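Amidohydrolase 3 domain-containing protein (Pyrococcus furiosus, PDB 3ICJ) is an uncharacterized amidohydrolase-family enzyme that binds two zinc ions and probably hydrolyses carbon-nitrogen bonds other than peptide bonds. Local coordinates at residues F164-R167 and V172-M175; S177-L182 and E212-V217. One frame throughout, in Å; residues are numbered along the deposited sequence.

Contact 1 (F164-R167 and V172-M175); sequences FLYR and VAVM
Strands 164-167 and 172-175 run antiparallel at 153°, Leu165 and Val174 forming a hydrogen-bonded pair between the non-hydrogen-bonded pairs Phe164-Met175 and Tyr166-Ala173. Leu165 N bonds to Val174 O at 2.8 Å, and Val174 N returns the bond to Leu165 O at 2.9 Å. Arg167 N adds a third bond to Val172 O, 2.8 Å long. The two strands form a beta hairpin in a mixed sheet, flanked by strands 137-142 and 197-199. On one face, the Phe164 ring leans over the neighbouring strand: with CG anti to the backbone N (chi1 -178°), its CZ comes 3.7 Å from Ala173 CB. Met175 runs alongside it, bent at its last torsion, and brings CE to 3.7 Å from Phe164 CE1. Phe164 CE2 lies above one face of the Tyr166 ring, offset toward the rim, while the edge of the Phe164 ring meets Tyr166 CE1. Helix 200-214 covers this face through Leu203 and Ile210. On the opposite face, Leu165 CB touches Val174 CG1 at 4.0 Å. The guanidinium of Arg167 leads away from Val172, its NE hydrogen-bonded to Gln144.

Contact 2 (S177-L182 and E212-V217); sequences SKMIDL and EKILTV
Met179 and Ile214 meet obliquely through their terminal methyls, Met179 CE lying 4.0 Å from Ile214 CD1. The contact is a small apolar helix-helix junction between the short helix 177-183 and the C-terminal end of helix 200-214, where a wider pi-type turn spans 212-214. Its closest CA pair, Leu182 and Ile214, is 7.6 Å apart, so the link is made by side-chain ends, and only 150 Å² is buried in all. Met179 is the buried member of the pair, whereas Ile214 is partly exposed. The CG of Met179 stands anti to the backbone N (chi1 -166°), and bends at the next two torsions carry the terminal methyl across to Ile214, although the side chain does not start out facing that residue. Ile214, by contrast, sets out directly toward helix 177-183 and offers both branches: the longer one, through CG1, ends on Met179, while CG2 turns to Leu182. There Leu182 CD1 approaches Ile214 CG2 at 4.3 Å, a looser touch at the exposed margin of the junction. Pro162 packs against both Met179 and Leu182, and Ile210, one turn back along helix 200-214, also touches Met179; these neighbours extend the apolar patch beyond the two segments. At the close of helix 200-214, the Ile214 carbonyl oxygen accepts a hydrogen bond from Arg135 NH2.

How the contacts relate
The centres of contacts 1 and 2 lie 14 Å apart, on the same side of the chain's centre and away from the zinc sites. They come in series along the chain: the hairpin of contact 1 closes at Met175, and helix 177-183 of contact 2 follows almost at once. Helix 200-214 comes later, packing on the sheet and reaching contact 2 with its C-terminal end. The two contacts also touch directly, Met175 CG lying 3.5 Å from Ile180 CG1 and Phe164 CB 4.1 Å from Met179 CG. Through these touches the hairpin and helix 177-183 pack directly together, and helix 200-214 borders both.

Contact 1 (F164-R167 and V172-M175)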
loop_
_atom_site.group_PDB
_atom_site.type_symbol
_atom_site.label_atom_id
_atom_site.label_comp_id
_atom_site.label_asym_id
_atom_site.label_seq_id
_atom_site.Cartn_x
_atom_site.Cartn_y
_atom_site.Cartn_z
ATOM N N PHE A 164 1.065 23.738 6.556
ATOM C CA PHE A 164 0.537 22.740 7.488
ATOM C C PHE A 164 1.663 21.755 7.760
ATOM O O PHE A 164 2.094 21.035 6.852
ATOM C CB PHE A 164 -0.694 22.051 6.877
ATOM C CG PHE A 164 -1.353 21.026 7.787
ATOM C CD1 PHE A 164 -2.469 21.367 8.532
ATOM C CD2 PHE A 164 -0.866 19.725 7.879
ATOM C CE1 PHE A 164 -3.083 20.439 9.366
ATOM C CE2 PHE A 164 -1.473 18.785 8.715
ATOM C CZ PHE A 164 -2.581 19.145 9.458
ATOM N N LEU A 165 2.151 21.741 8.999
ATOM C CA LEU A 165 3.383 21.017 9.337
ATOM C C LEU A 165 3.214 20.005 10.470
ATOM O O LEU A 165 2.981 20.387 11.610
ATOM C CB LEU A 165 4.494 22.003 9.719
ATOM C CG LEU A 165 4.798 23.173 8.778
ATOM C CD1 LEU A 165 5.735 24.162 9.457
ATOM C CD2 LEU A 165 5.387 22.705 7.466
ATOM N N TYR A 166 3.332 18.722 10.142
ATOM C CA TYR A 166 3.259 17.666 11.145
ATOM C C TYR A 166 4.430 17.747 12.117
ATOM O O TYR A 166 5.533 18.149 11.745
ATOM C CB TYR A 166 3.228 16.292 10.471
ATOM C CG TYR A 166 1.921 15.978 9.781
ATOM C CD1 TYR A 166 0.846 15.456 10.489
ATOM C CD2 TYR A 166 1.760 16.203 8.420
ATOM C CE1 TYR A 166 -0.351 15.168 9.862
ATOM C CE2 TYR A 166 0.567 15.917 7.784
ATOM C CZ TYR A 166 -0.486 15.400 8.509
ATOM O OH TYR A 166 -1.675 15.114 7.881
ATOM N N ARG A 167 4.184 17.362 13.365
ATOM C CA ARG A 167 5.257 16.971 14.272
ATOM C C ARG A 167 5.807 15.595 13.916
ATOM O O ARG A 167 5.204 14.858 13.134
ATOM C CB ARG A 167 4.764 16.981 15.721
ATOM C CG ARG A 167 5.876 17.047 16.754
ATOM C CD ARG A 167 5.324 16.948 18.166
ATOM N NE ARG A 167 6.386 16.908 19.168
ATOM C CZ ARG A 167 7.088 15.820 19.469
ATOM N NH1 ARG A 167 6.842 14.676 18.846
ATOM N NH2 ARG A 167 8.037 15.876 20.394
ATOM N N VAL A 172 0.485 15.440 16.149
ATOM C CA VAL A 172 0.307 16.903 16.339
ATOM C C VAL A 172 0.699 17.630 15.036
ATOM O O VAL A 172 1.583 17.158 14.313
ATOM C CB VAL A 172 1.192 17.457 17.520
ATOM C CG1 VAL A 172 0.999 18.970 17.722
ATOM C CG2 VAL A 172 0.944 16.708 18.853
ATOM N N ALA A 173 0.060 18.765 14.733
ATOM C CA ALA A 173 0.491 19.601 13.616
ATOM C C ALA A 173 0.405 21.086 13.961
ATOM O O ALA A 173 -0.392 21.471 14.804
ATOM C CB ALA A 173 -0.334 19.300 12.374
ATOM N N VAL A 174 1.248 21.899 13.331
ATOM C CA VAL A 174 1.149 23.359 13.437
ATOM C C VAL A 174 0.800 23.938 12.068
ATOM O O VAL A 174 1.233 23.413 11.031
ATOM C CB VAL A 174 2.435 24.015 14.071
ATOM C CG1 VAL A 174 3.656 23.900 13.140
ATOM C CG2 VAL A 174 2.186 25.485 14.486
ATOM N N MET A 175 -0.002 25.005 12.067
ATOM C CA MET A 175 -0.399 25.673 10.826
ATOM C C MET A 175 -0.339 27.203 10.966
ATOM O O MET A 175 -0.316 27.728 12.087
ATOM C CB MET A 175 -1.788 25.171 10.348
ATOM C CG MET A 175 -2.979 25.535 11.254
ATOM S SD MET A 175 -4.515 24.642 10.842
ATOM C CE MET A 175 -4.232 23.122 11.703
#

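Contact 2 (S177-L182 and E212-V217)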
loop_
_atom_site.group_PDB
_atom_site.type_symbol
_atom_site.label_atom_id
_atom_site.label_comp_id
_atom_site.label_asym_id
_atom_site.label_seq_id
_atom_site.Cartn_x
_atom_site.Cartn_y
_atom_site.Cartn_z
ATOM N N SER A 177 -2.077 31.159 9.817
ATOM C CA SER A 177 -3.424 31.747 9.780
ATOM C C SER A 177 -4.207 31.453 8.508
ATOM O O SER A 177 -5.405 31.153 8.582
ATOM C CB SER A 177 -3.375 33.261 10.021
ATOM O OG SER A 177 -2.856 33.531 11.313
ATOM N N LYS A 178 -3.525 31.520 7.363
ATOM C CA LYS A 178 -4.120 31.208 6.055
ATOM C C LYS A 178 -4.711 29.800 6.030
ATOM O O LYS A 178 -5.841 29.597 5.579
ATOM C CB LYS A 178 -3.088 31.359 4.932
ATOM C CG LYS A 178 -2.919 32.784 4.443
ATOM C CD LYS A 178 -2.158 32.819 3.142
ATOM C CE LYS A 178 -2.458 34.093 2.359
ATOM N NZ LYS A 178 -1.759 35.272 2.929
ATOM N N MET A 179 -3.946 28.844 6.549
ATOM C CA MET A 179 -4.385 27.465 6.654
ATOM C C MET A 179 -5.567 27.324 7.636
ATOM O O MET A 179 -6.531 26.624 7.338
ATOM C CB MET A 179 -3.203 26.574 7.057
ATOM C CG MET A 179 -3.431 25.075 6.887
ATOM S SD MET A 179 -3.546 24.516 5.166
ATOM C CE MET A 179 -5.022 23.595 5.438
ATOM N N ILE A 180 -5.496 28.001 8.784
ATOM C CA ILE A 180 -6.591 28.017 9.774
ATOM C C ILE A 180 -7.902 28.507 9.132
ATOM O O ILE A 180 -8.972 27.910 9.348
ATOM C CB ILE A 180 -6.234 28.909 11.016
ATOM C CG1 ILE A 180 -5.229 28.190 11.913
ATOM C CG2 ILE A 180 -7.470 29.249 11.849
ATOM C CD1 ILE A 180 -4.440 29.095 12.819
ATOM N N ASP A 181 -7.793 29.569 8.327
ATOM C CA ASP A 181 -8.934 30.184 7.630
ATOM C C ASP A 181 -9.574 29.231 6.617
ATOM O O ASP A 181 -10.796 29.247 6.420
ATOM C CB ASP A 181 -8.510 31.482 6.913
ATOM C CG ASP A 181 -8.200 32.640 7.875
ATOM O OD1 ASP A 181 -8.502 32.549 9.091
ATOM O OD2 ASP A 181 -7.667 33.665 7.391
ATOM N N LEU A 182 -8.746 28.413 5.969
ATOM C CA LEU A 182 -9.248 27.432 5.008
ATOM C C LEU A 182 -9.973 26.270 5.690
ATOM O O LEU A 182 -10.928 25.719 5.135
ATOM C CB LEU A 182 -8.127 26.906 4.106
ATOM C CG LEU A 182 -7.466 27.838 3.081
ATOM C CD1 LEU A 182 -6.459 27.042 2.256
ATOM C CD2 LEU A 182 -8.482 28.540 2.162
ATOM N N GLU A 212 -10.576 16.110 1.450
ATOM C CA GLU A 212 -11.882 16.131 0.799
ATOM C C GLU A 212 -12.296 17.494 0.229
ATOM O O GLU A 212 -12.906 17.550 -0.839
ATOM C CB GLU A 212 -12.960 15.610 1.754
ATOM C CG GLU A 212 -12.730 14.176 2.210
ATOM C CD GLU A 212 -13.793 13.677 3.176
ATOM O OE1 GLU A 212 -13.828 12.457 3.422
ATOM O OE2 GLU A 212 -14.587 14.493 3.692
ATOM N N LYS A 213 -11.981 18.574 0.944
ATOM C CA LYS A 213 -12.392 19.923 0.532
ATOM C C LYS A 213 -11.310 20.755 -0.176
ATOM O O LYS A 213 -11.585 21.345 -1.210
ATOM C CB LYS A 213 -12.967 20.717 1.716
ATOM C CG LYS A 213 -13.586 22.052 1.295
ATOM C CD LYS A 213 -13.972 22.953 2.460
ATOM C CE LYS A 213 -14.548 24.266 1.927
ATOM N NZ LYS A 213 -14.874 25.225 3.012
ATOM N N ILE A 214 -10.098 20.800 0.377
ATOM C CA ILE A 214 -9.067 21.765 -0.062
ATOM C C ILE A 214 -8.232 21.317 -1.274
ATOM O O ILE A 214 -8.088 22.069 -2.247
ATOM C CB ILE A 214 -8.153 22.165 1.117
ATOM C CG1 ILE A 214 -8.995 22.794 2.227
ATOM C CG2 ILE A 214 -7.053 23.123 0.668
ATOM C CD1 ILE A 214 -8.390 22.638 3.593
ATOM N N LEU A 215 -7.676 20.107 -1.213
ATOM C CA LEU A 215 -6.965 19.523 -2.359
ATOM C C LEU A 215 -7.894 19.329 -3.564
ATOM O O LEU A 215 -9.066 19.030 -3.406
ATOM C CB LEU A 215 -6.298 18.204 -1.969
ATOM C CG LEU A 215 -5.257 18.334 -0.849
ATOM C CD1 LEU A 215 -4.774 16.962 -0.422
ATOM C CD2 LEU A 215 -4.091 19.227 -1.249
ATOM N N THR A 216 -7.366 19.539 -4.762
ATOM C CA THR A 216 -8.170 19.484 -5.986
ATOM C C THR A 216 -7.866 18.194 -6.742
ATOM O O THR A 216 -6.948 17.455 -6.364
ATOM C CB THR A 216 -7.894 20.684 -6.928
ATOM O OG1 THR A 216 -6.550 20.604 -7.428
ATOM C CG2 THR A 216 -8.118 22.015 -6.220
ATOM N N VAL A 217 -8.639 17.931 -7.797
ATOM C CA VAL A 217 -8.378 16.806 -8.711
ATOM C C VAL A 217 -6.962 16.901 -9.312
ATOM O O VAL A 217 -6.237 15.919 -9.310
ATOM C CB VAL A 217 -9.459 16.691 -9.816
ATOM C CG1 VAL A 217 -9.022 15.715 -10.936
ATOM C CG2 VAL A 217 -10.791 16.265 -9.197
#